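Local coordinates for ferulic acid decarboxylase 1 (Candida dubliniensis, PDB 4ZAD), which probably catalyses the reversible decarboxylation of cinnamic, p-coumaric and ferulic acids to their vinyl products, using prenylated FMN as cofactor, at residues V119-D124 / P253-E258; Q158-W163 / A225-S230; A217-V222 / L262-D267. All blocks are in the same frame, centred on the assembly; numbering follows the deposited sequence.

Contact 1: V119-D124 / P253-E258; sequences VLVPND and PVVKCE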
loop_
_atom_site.group_PDB
_atom_site.type_symbol
_atom_site.label_atom_id
_atom_site.label_comp_id
_atom_site.label_asym_id
_atom_site.label_seq_id
_atom_site.Cartn_x
_atom_site.Cartn_y
_atom_site.Cartn_z
ATOM N N VAL A 119 1.691 4.300 -44.198
ATOM C CA VAL A 119 1.719 4.153 -45.642
ATOM C C VAL A 119 0.438 3.480 -46.064
ATOM O O VAL A 119 0.068 2.463 -45.522
ATOM C CB VAL A 119 2.891 3.286 -46.137
ATOM C CG1 VAL A 119 2.760 1.863 -45.652
ATOM C CG2 VAL A 119 2.953 3.266 -47.685
ATOM N N LEU A 120 -0.249 4.083 -47.024
ATOM C CA LEU A 120 -1.414 3.479 -47.657
ATOM C C LEU A 120 -1.040 2.217 -48.438
ATOM O O LEU A 120 -0.017 2.172 -49.091
ATOM C CB LEU A 120 -2.030 4.501 -48.615
ATOM C CG LEU A 120 -3.297 4.099 -49.372
ATOM C CD1 LEU A 120 -4.371 3.700 -48.369
ATOM C CD2 LEU A 120 -3.736 5.295 -50.322
ATOM N N VAL A 121 -1.876 1.198 -48.367
ATOM C CA VAL A 121 -1.722 0.016 -49.203
ATOM C C VAL A 121 -3.102 -0.405 -49.735
ATOM O O VAL A 121 -4.131 0.107 -49.279
ATOM C CB VAL A 121 -1.127 -1.136 -48.401
ATOM C CG1 VAL A 121 0.064 -0.651 -47.599
ATOM C CG2 VAL A 121 -2.210 -1.746 -47.490
ATOM N N PRO A 122 -3.131 -1.329 -50.719
ATOM C CA PRO A 122 -4.422 -1.668 -51.314
ATOM C C PRO A 122 -5.234 -2.592 -50.431
ATOM O O PRO A 122 -4.662 -3.308 -49.609
ATOM C CB PRO A 122 -4.055 -2.367 -52.618
ATOM C CG PRO A 122 -2.595 -2.695 -52.529
ATOM C CD PRO A 122 -1.983 -1.824 -51.510
ATOM N N ASN A 123 -6.556 -2.573 -50.642
ATOM C CA ASN A 123 -7.527 -3.266 -49.807
ATOM C C ASN A 123 -7.245 -4.757 -49.629
ATOM O O ASN A 123 -7.628 -5.326 -48.601
ATOM C CB ASN A 123 -8.947 -3.031 -50.337
ATOM C CG ASN A 123 -9.467 -1.612 -50.039
ATOM O OD1 ASN A 123 -8.715 -0.706 -49.675
ATOM N ND2 ASN A 123 -10.775 -1.423 -50.196
ATOM N N ASP A 124 -6.566 -5.382 -50.596
ATOM C CA ASP A 124 -6.241 -6.811 -50.482
ATOM C C ASP A 124 -5.011 -7.124 -49.610
ATOM O O ASP A 124 -4.707 -8.302 -49.344
ATOM C CB ASP A 124 -6.165 -7.530 -51.853
ATOM C CG ASP A 124 -5.055 -7.008 -52.767
ATOM O OD1 ASP A 124 -3.880 -6.914 -52.329
ATOM O OD2 ASP A 124 -5.379 -6.706 -53.941
ATOM N N PRO A 253 1.019 0.078 -42.021
ATOM C CA PRO A 253 0.237 -0.075 -43.223
ATOM C C PRO A 253 -1.273 0.183 -42.986
ATOM O O PRO A 253 -1.866 -0.412 -42.108
ATOM C CB PRO A 253 0.510 -1.522 -43.615
ATOM C CG PRO A 253 0.899 -2.213 -42.378
ATOM C CD PRO A 253 1.451 -1.198 -41.446
ATOM N N VAL A 254 -1.860 1.081 -43.770
ATOM C CA VAL A 254 -3.246 1.493 -43.613
ATOM C C VAL A 254 -4.015 1.402 -44.929
ATOM O O VAL A 254 -3.449 1.490 -46.034
ATOM C CB VAL A 254 -3.405 2.989 -43.060
ATOM C CG1 VAL A 254 -2.690 3.211 -41.699
ATOM C CG2 VAL A 254 -2.960 4.058 -44.065
ATOM N N VAL A 255 -5.325 1.270 -44.793
ATOM C CA VAL A 255 -6.234 1.239 -45.917
ATOM C C VAL A 255 -7.379 2.227 -45.697
ATOM O O VAL A 255 -7.738 2.554 -44.560
ATOM C CB VAL A 255 -6.783 -0.187 -46.107
ATOM C CG1 VAL A 255 -5.624 -1.160 -46.450
ATOM C CG2 VAL A 255 -7.552 -0.629 -44.844
ATOM N N LYS A 256 -7.942 2.706 -46.796
ATOM C CA LYS A 256 -9.085 3.605 -46.750
ATOM C C LYS A 256 -10.380 2.882 -46.370
ATOM O O LYS A 256 -10.640 1.765 -46.796
ATOM C CB LYS A 256 -9.245 4.280 -48.105
ATOM C CG LYS A 256 -10.176 5.487 -48.126
ATOM C CD LYS A 256 -10.537 5.881 -49.583
ATOM C CE LYS A 256 -12.064 6.222 -49.791
ATOM N NZ LYS A 256 -12.996 5.100 -49.600
ATOM N N CYS A 257 -11.213 3.524 -45.567
ATOM C CA CYS A 257 -12.542 2.952 -45.289
ATOM C C CYS A 257 -13.372 2.708 -46.569
ATOM O O CYS A 257 -13.086 3.281 -47.620
ATOM C CB CYS A 257 -13.316 3.851 -44.326
ATOM S SG CYS A 257 -12.667 3.824 -42.662
ATOM N N GLU A 258 -14.414 1.877 -46.472
ATOM C CA GLU A 258 -15.408 1.786 -47.548
ATOM C C GLU A 258 -16.314 2.988 -47.728
ATOM O O GLU A 258 -16.625 3.326 -48.865
ATOM C CB GLU A 258 -16.294 0.577 -47.394
ATOM C CG GLU A 258 -15.575 -0.739 -47.562
ATOM C CD GLU A 258 -14.770 -0.899 -48.867
ATOM O OE1 GLU A 258 -15.292 -0.646 -49.998
ATOM O OE2 GLU A 258 -13.610 -1.331 -48.734
HETATM O O HOH W 1 -6.842 1.110 -49.694
#

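Contact 2: Q158-W163 / A225-S230; sequences QTYGMW and AAILVS. With K (potassium ion), chain D; 4LU (1-deoxy-5-O-phosphono-1-(3,3,4,5-tetramethyl-9,11-dioxo-2,3,8,9,10,11-hexahydro-7H-quinolino[1,8-fg]pteridin-12-ium-7-y l)-D-ribitol), chain E.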
loop_
_atom_site.group_PDB
_atom_site.type_symbol
_atom_site.label_atom_id
_atom_site.label_comp_id
_atom_site.label_asym_id
_atom_site.label_seq_id
_atom_site.Cartn_x
_atom_site.Cartn_y
_atom_site.Cartn_z
ATOM N N GLN A 158 -17.094 -1.512 -26.903
ATOM C CA GLN A 158 -15.845 -0.803 -27.163
ATOM C C GLN A 158 -15.141 -0.549 -25.864
ATOM O O GLN A 158 -15.452 0.381 -25.117
ATOM C CB GLN A 158 -16.103 0.475 -27.955
ATOM C CG GLN A 158 -15.129 1.614 -27.800
ATOM C CD GLN A 158 -13.685 1.266 -28.057
ATOM O OE1 GLN A 158 -13.320 0.117 -28.241
ATOM N NE2 GLN A 158 -12.843 2.285 -28.035
ATOM N N THR A 159 -14.195 -1.432 -25.589
ATOM C CA THR A 159 -13.341 -1.288 -24.451
ATOM C C THR A 159 -11.879 -1.386 -24.860
ATOM O O THR A 159 -11.029 -1.080 -24.058
ATOM C CB THR A 159 -13.683 -2.320 -23.342
ATOM O OG1 THR A 159 -13.324 -3.652 -23.762
ATOM C CG2 THR A 159 -15.157 -2.273 -23.025
ATOM N N TYR A 160 -11.559 -1.797 -26.086
ATOM C CA TYR A 160 -10.151 -1.959 -26.450
ATOM C C TYR A 160 -9.923 -1.892 -27.952
ATOM O O TYR A 160 -9.020 -2.538 -28.513
ATOM C CB TYR A 160 -9.591 -3.267 -25.859
ATOM C CG TYR A 160 -8.088 -3.269 -25.572
ATOM C CD1 TYR A 160 -7.586 -2.718 -24.419
ATOM C CD2 TYR A 160 -7.175 -3.862 -26.459
ATOM C CE1 TYR A 160 -6.197 -2.741 -24.156
ATOM C CE2 TYR A 160 -5.813 -3.904 -26.197
ATOM C CZ TYR A 160 -5.337 -3.340 -25.039
ATOM O OH TYR A 160 -4.003 -3.370 -24.760
ATOM N N GLY A 161 -10.738 -1.078 -28.601
ATOM C CA GLY A 161 -10.549 -0.740 -29.979
ATOM C C GLY A 161 -10.309 0.740 -30.000
ATOM O O GLY A 161 -10.339 1.399 -28.942
ATOM N N MET A 162 -10.159 1.262 -31.222
ATOM C CA MET A 162 -9.548 2.572 -31.465
ATOM C C MET A 162 -10.462 3.457 -32.282
ATOM O O MET A 162 -10.933 3.043 -33.323
ATOM C CB MET A 162 -8.266 2.318 -32.240
ATOM C CG MET A 162 -7.470 3.498 -32.665
ATOM S SD MET A 162 -5.942 2.935 -33.494
ATOM C CE MET A 162 -6.468 2.671 -35.187
ATOM N N TRP A 163 -10.700 4.681 -31.816
ATOM C CA TRP A 163 -11.540 5.618 -32.560
ATOM C C TRP A 163 -10.586 6.389 -33.396
ATOM O O TRP A 163 -9.576 6.858 -32.879
ATOM C CB TRP A 163 -12.278 6.621 -31.662
ATOM C CG TRP A 163 -13.260 6.062 -30.696
ATOM C CD1 TRP A 163 -13.075 5.873 -29.374
ATOM C CD2 TRP A 163 -14.591 5.644 -30.980
ATOM N NE1 TRP A 163 -14.203 5.340 -28.808
ATOM C CE2 TRP A 163 -15.151 5.192 -29.783
ATOM C CE3 TRP A 163 -15.347 5.570 -32.141
ATOM C CZ2 TRP A 163 -16.443 4.713 -29.705
ATOM C CZ3 TRP A 163 -16.624 5.070 -32.063
ATOM C CH2 TRP A 163 -17.161 4.654 -30.856
ATOM N N ALA A 225 0.904 -1.962 -31.033
ATOM C CA ALA A 225 1.581 -0.692 -30.747
ATOM C C ALA A 225 0.595 0.463 -30.953
ATOM O O ALA A 225 0.642 1.445 -30.222
ATOM C CB ALA A 225 2.816 -0.496 -31.626
ATOM N N ALA A 226 -0.296 0.325 -31.937
ATOM C CA ALA A 226 -1.312 1.352 -32.224
ATOM C C ALA A 226 -2.309 1.505 -31.071
ATOM O O ALA A 226 -2.701 2.624 -30.722
ATOM C CB ALA A 226 -2.076 1.040 -33.556
ATOM N N ILE A 227 -2.731 0.387 -30.480
ATOM C CA ILE A 227 -3.701 0.466 -29.398
ATOM C C ILE A 227 -2.980 0.961 -28.145
ATOM O O ILE A 227 -3.550 1.672 -27.354
ATOM C CB ILE A 227 -4.503 -0.892 -29.172
ATOM C CG1 ILE A 227 -5.841 -0.641 -28.433
ATOM C CG2 ILE A 227 -3.653 -1.939 -28.390
ATOM C CD1 ILE A 227 -6.909 -0.009 -29.298
ATOM N N LEU A 228 -1.723 0.610 -27.953
ATOM C CA LEU A 228 -0.968 1.205 -26.825
ATOM C C LEU A 228 -0.979 2.773 -26.914
ATOM O O LEU A 228 -1.482 3.497 -26.031
ATOM C CB LEU A 228 0.467 0.639 -26.789
ATOM C CG LEU A 228 1.291 0.913 -25.506
ATOM C CD1 LEU A 228 2.255 -0.243 -25.138
ATOM C CD2 LEU A 228 2.056 2.236 -25.647
ATOM N N VAL A 229 -0.440 3.302 -28.006
ATOM C CA VAL A 229 -0.453 4.762 -28.205
ATOM C C VAL A 229 -1.874 5.353 -28.199
ATOM O O VAL A 229 -2.065 6.461 -27.720
ATOM C CB VAL A 229 0.333 5.173 -29.460
ATOM C CG1 VAL A 229 0.278 6.672 -29.682
ATOM C CG2 VAL A 229 1.784 4.716 -29.289
ATOM N N SER A 230 -2.854 4.600 -28.690
ATOM C CA SER A 230 -4.233 5.036 -28.656
ATOM C C SER A 230 -4.596 5.367 -27.210
ATOM O O SER A 230 -5.396 6.245 -26.923
ATOM C CB SER A 230 -5.219 3.978 -29.233
ATOM O OG SER A 230 -5.171 3.904 -30.651
HETATM K K K D . -3.942 8.848 -27.870
HETATM C C9 4LU E . -7.975 3.870 -21.692
HETATM C C8 4LU E . -7.921 2.488 -21.913
HETATM C C7 4LU E . -9.080 1.703 -21.825
HETATM C C10 4LU E . -10.482 6.568 -21.904
HETATM C C6 4LU E . -10.347 2.369 -21.408
HETATM N N3 4LU E . -12.895 7.832 -22.093
HETATM C C2 4LU E . -11.772 8.507 -22.363
HETATM C C13 4LU E . -12.034 1.349 -22.732
HETATM C C5 4LU E . -11.603 1.618 -21.310
HETATM C C1 4LU E . -12.605 3.824 -20.652
HETATM O O2 4LU E . -11.887 9.690 -22.710
HETATM N N1 4LU E . -10.572 7.883 -22.266
HETATM C C4 4LU E . -12.867 6.539 -21.713
HETATM O O4 4LU E . -13.995 6.036 -21.493
HETATM C C4A 4LU E . -11.671 5.870 -21.597
HETATM N N5 4LU E . -11.503 4.496 -20.829
HETATM C C3 4LU E . -12.706 2.455 -20.871
HETATM C C12 4LU E . -11.492 0.289 -20.569
HETATM C C5A 4LU E . -10.329 3.831 -21.141
HETATM C C7M 4LU E . -9.076 0.218 -22.079
HETATM C C8M 4LU E . -6.583 1.914 -22.299
HETATM C C9A 4LU E . -9.171 4.572 -21.473
HETATM N N10 4LU E . -9.265 5.962 -21.833
HETATM C "C1'" 4LU E . -8.149 6.884 -21.578
HETATM C "C2'" 4LU E . -7.639 7.390 -22.927
HETATM O "O2'" 4LU E . -7.473 6.260 -23.807
HETATM C "C3'" 4LU E . -6.333 8.186 -22.798
HETATM O "O3'" 4LU E . -6.561 9.374 -22.012
HETATM C "C4'" 4LU E . -5.751 8.584 -24.171
HETATM O "O4'" 4LU E . -4.749 9.589 -23.988
HETATM C "C5'" 4LU E . -6.828 9.174 -25.098
HETATM O "O5'" 4LU E . -6.327 9.607 -26.347
HETATM P P 4LU E . -6.090 11.134 -26.713
HETATM O O2P 4LU E . -5.787 10.953 -28.201
HETATM O O3P 4LU E . -4.920 11.542 -25.792
HETATM O O1P 4LU E . -7.377 11.859 -26.383
#

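Contact 3: A217-V222 / L262-D267; sequences ALCFGV and LEVPAD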
loop_
_atom_site.group_PDB
_atom_site.type_symbol
_atom_site.label_atom_id
_atom_site.label_comp_id
_atom_site.label_asym_id
_atom_site.label_seq_id
_atom_site.Cartn_x
_atom_site.Cartn_y
_atom_site.Cartn_z
ATOM N N ALA A 217 -14.052 5.976 -37.679
ATOM C CA ALA A 217 -13.865 4.524 -37.730
ATOM C C ALA A 217 -13.585 4.074 -36.305
ATOM O O ALA A 217 -13.089 4.839 -35.493
ATOM C CB ALA A 217 -12.724 4.104 -38.674
ATOM N N LEU A 218 -13.973 2.856 -36.001
ATOM C CA LEU A 218 -13.800 2.270 -34.719
ATOM C C LEU A 218 -13.215 0.913 -35.032
ATOM O O LEU A 218 -13.879 0.103 -35.655
ATOM C CB LEU A 218 -15.146 2.112 -34.007
ATOM C CG LEU A 218 -15.076 1.212 -32.744
ATOM C CD1 LEU A 218 -14.094 1.833 -31.655
ATOM C CD2 LEU A 218 -16.441 0.920 -32.161
ATOM N N CYS A 219 -11.977 0.674 -34.598
ATOM C CA CYS A 219 -11.154 -0.436 -35.104
ATOM C C CYS A 219 -10.846 -1.400 -33.990
ATOM O O CYS A 219 -10.344 -0.990 -32.952
ATOM C CB CYS A 219 -9.863 0.106 -35.714
ATOM S SG CYS A 219 -10.103 1.397 -37.025
ATOM N N PHE A 220 -11.151 -2.679 -34.177
ATOM C CA PHE A 220 -10.876 -3.697 -33.119
ATOM C C PHE A 220 -9.755 -4.621 -33.552
ATOM O O PHE A 220 -9.655 -4.974 -34.735
ATOM C CB PHE A 220 -12.124 -4.517 -32.802
ATOM C CG PHE A 220 -13.266 -3.694 -32.325
ATOM C CD1 PHE A 220 -13.317 -3.260 -31.028
ATOM C CD2 PHE A 220 -14.275 -3.339 -33.172
ATOM C CE1 PHE A 220 -14.350 -2.471 -30.596
ATOM C CE2 PHE A 220 -15.310 -2.550 -32.744
ATOM C CZ PHE A 220 -15.349 -2.122 -31.461
ATOM N N GLY A 221 -8.889 -4.980 -32.613
ATOM C CA GLY A 221 -7.752 -5.837 -32.935
ATOM C C GLY A 221 -6.737 -5.154 -33.818
ATOM O O GLY A 221 -6.135 -5.753 -34.683
ATOM N N VAL A 222 -6.535 -3.876 -33.588
ATOM C CA VAL A 222 -5.559 -3.106 -34.346
ATOM C C VAL A 222 -4.154 -3.539 -33.963
ATOM O O VAL A 222 -3.993 -4.346 -33.077
ATOM C CB VAL A 222 -5.697 -1.603 -34.039
ATOM C CG1 VAL A 222 -7.210 -1.138 -34.198
ATOM C CG2 VAL A 222 -5.142 -1.324 -32.676
ATOM N N LEU A 262 -11.512 8.177 -44.155
ATOM C CA LEU A 262 -10.568 7.885 -43.082
ATOM C C LEU A 262 -9.733 6.645 -43.458
ATOM O O LEU A 262 -10.185 5.748 -44.183
ATOM C CB LEU A 262 -11.275 7.669 -41.739
ATOM C CG LEU A 262 -12.152 8.794 -41.141
ATOM C CD1 LEU A 262 -13.040 8.318 -39.928
ATOM C CD2 LEU A 262 -11.319 9.963 -40.740
ATOM N N GLU A 263 -8.501 6.623 -42.956
ATOM C CA GLU A 263 -7.590 5.491 -43.107
ATOM C C GLU A 263 -7.499 4.735 -41.817
ATOM O O GLU A 263 -7.285 5.313 -40.768
ATOM C CB GLU A 263 -6.187 5.974 -43.463
ATOM C CG GLU A 263 -6.112 6.452 -44.881
ATOM C CD GLU A 263 -4.820 7.143 -45.211
ATOM O OE1 GLU A 263 -4.072 7.533 -44.259
ATOM O OE2 GLU A 263 -4.580 7.299 -46.440
ATOM N N VAL A 264 -7.590 3.429 -41.913
ATOM C CA VAL A 264 -7.509 2.586 -40.755
ATOM C C VAL A 264 -6.450 1.515 -40.982
ATOM O O VAL A 264 -6.080 1.263 -42.107
ATOM C CB VAL A 264 -8.864 1.982 -40.510
ATOM C CG1 VAL A 264 -9.868 3.112 -40.235
ATOM C CG2 VAL A 264 -9.295 1.120 -41.700
ATOM N N PRO A 265 -5.926 0.910 -39.905
ATOM C CA PRO A 265 -4.838 -0.045 -40.120
ATOM C C PRO A 265 -5.252 -1.251 -40.966
ATOM O O PRO A 265 -6.328 -1.804 -40.771
ATOM C CB PRO A 265 -4.459 -0.493 -38.703
ATOM C CG PRO A 265 -5.084 0.483 -37.749
ATOM C CD PRO A 265 -6.257 1.088 -38.472
ATOM N N ALA A 266 -4.392 -1.646 -41.904
ATOM C CA ALA A 266 -4.587 -2.860 -42.708
ATOM C C ALA A 266 -4.935 -4.077 -41.873
ATOM O O ALA A 266 -5.802 -4.849 -42.253
ATOM C CB ALA A 266 -3.341 -3.150 -43.541
ATOM N N ASP A 267 -4.266 -4.246 -40.738
ATOM C CA ASP A 267 -4.483 -5.417 -39.874
ATOM C C ASP A 267 -5.347 -5.060 -38.677
ATOM O O ASP A 267 -4.854 -4.641 -37.616
ATOM C CB ASP A 267 -3.149 -6.018 -39.392
ATOM C CG ASP A 267 -2.277 -6.514 -40.542
ATOM O OD1 ASP A 267 -2.571 -7.618 -41.062
ATOM O OD2 ASP A 267 -1.307 -5.797 -40.908
#

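Contact 1: V119-D124 / P253-E258
V119 and L120 pair in parallel with P253 and V254 at the surface, where strand 119-120 is outermost, within this chain, in a three-stranded mixed sheet of the Rift-related domain; strand 253-256 has strand 263-265 as its other neighbour. V254 is bonded through both its backbone groups: its N donates to V119 O (2.9 Å), and its O accepts from V121 N (2.8 Å). Each of these oxygens also meets a CA-H, V119 O that of P253 and V254 O that of L120 (CA to O 3.3 Å in the latter). With CG anti to the backbone N (chi1 -178°), L120 brings CD1 against V254 O. V121 spreads its branches: CG1 lies alongside the P253 ring at CB, while CG2 meets V255 CG1 at 3.6 Å. Past V121 the chains separate and a water takes over, donating to V121 O (2.9 Å) and N123 OD1 (2.6 Å), with a weak bond from K256 N. N123 ND2 comes near E258 OE2 at a poor angle, the two planes 77° apart. Direct backbone bonds thus fix one end; at the other a water makes the link, and E258 OE2 is held by its K129 salt bridge, not by N123.

Contact 2: Q158-W163 / A225-S230
I227 and M162 carry the apolar part of this buried contact between helix 224-230 and the start of strand 162-166 with the loop before it. I227 CG1 lies over one face of the Y160 ring, offset toward the rim, in a CH-pi contact 4.2 Å from the ring centroid, and its CG2 touches Y160 CE2 at 3.7 Å. CG1 of I227 stands anti to the backbone N (chi1 -158°), which carries CD1 on to Y160 O (3.4 Å) and the carbonyl carbon of G161. The flavin methyl C7M sits at the edge of the same ring. M162 runs out extended and bends at chi3, with CG and SD both tight against S230 OG and SD also near A226 CB. The setting is the Rift-related domain of the UbiD family; T159 and S230 line its prenylated FMN pocket, and W175, another residue of that site, touches both M162 and A226. Polar bonds here stay within each segment. Q158 clasps G161: OE1 takes G161 N in the carbonyl plane on a lone pair, and NE2 donates to G161 O from above its plane. A226 O accepts S230 N and S230 OG, each 2.8 Å away, from opposite faces. At the last helical residues V229 O (3.0 Å) and S230 O (3.1 Å) bind potassium with cofactor O5' and O2P, W175 O, M232 O and E240 OE1.

Contact 3: A217-V222 / L262-D267
Strands 217-220 and 263-265 run almost parallel, their axes 7° apart in direction and 8.3 Å apart at closest approach, with no hydrogen bond between them. Side chains fill the gap. V264 points at A217 and C219: its CG1, anti to the carbonyl carbon (chi1 -62°), presses on A217 CB at 3.4 Å and on C219 SG at 3.6 Å. C219 SG also reaches P265 CD at 4.1 Å. At one end L262 brings CD1 to the backbone N of A217, 3.4 Å away, and only more loosely to the alanine methyl. The two strands belong to different sheets, 217-220 to the large antiparallel sheet and 263-265 to the small mixed one, so this is sheet-on-sheet packing, with V271 of the neighbouring strand 270-277 also touching both A217 and V264. At the other end G221 takes a positive phi (68°) and the chain leaves the strand. V222 then sets its CB 4.3 Å from CG of the P265 ring, which M162 touches as well. There G221 O and D267 O, both acceptors, face each other at 3.4 Å without bonding, and V222 CA lies 3.7 Å from the same D267 O.

From the N terminus, 119-124 comes first and waits for 253-258, so contact 1 closes a long loop that holds all of contact 2. Within it, contact 2 closes a shorter loop as 158-163 packs on 225-230. Contact 3 closes its own, starting inside both loops at 217-222 and ending beyond both at 262-267, so it crosses each of them. V255 N and V264 O probably bond between adjacent strands of the small sheet, and M162 N and C219 O do so in the large one. Contacts 1 and 2 do not touch; contact 3 lies between them and touches both, between the surface strand 119-120 and the cofactor-side helix 224-230.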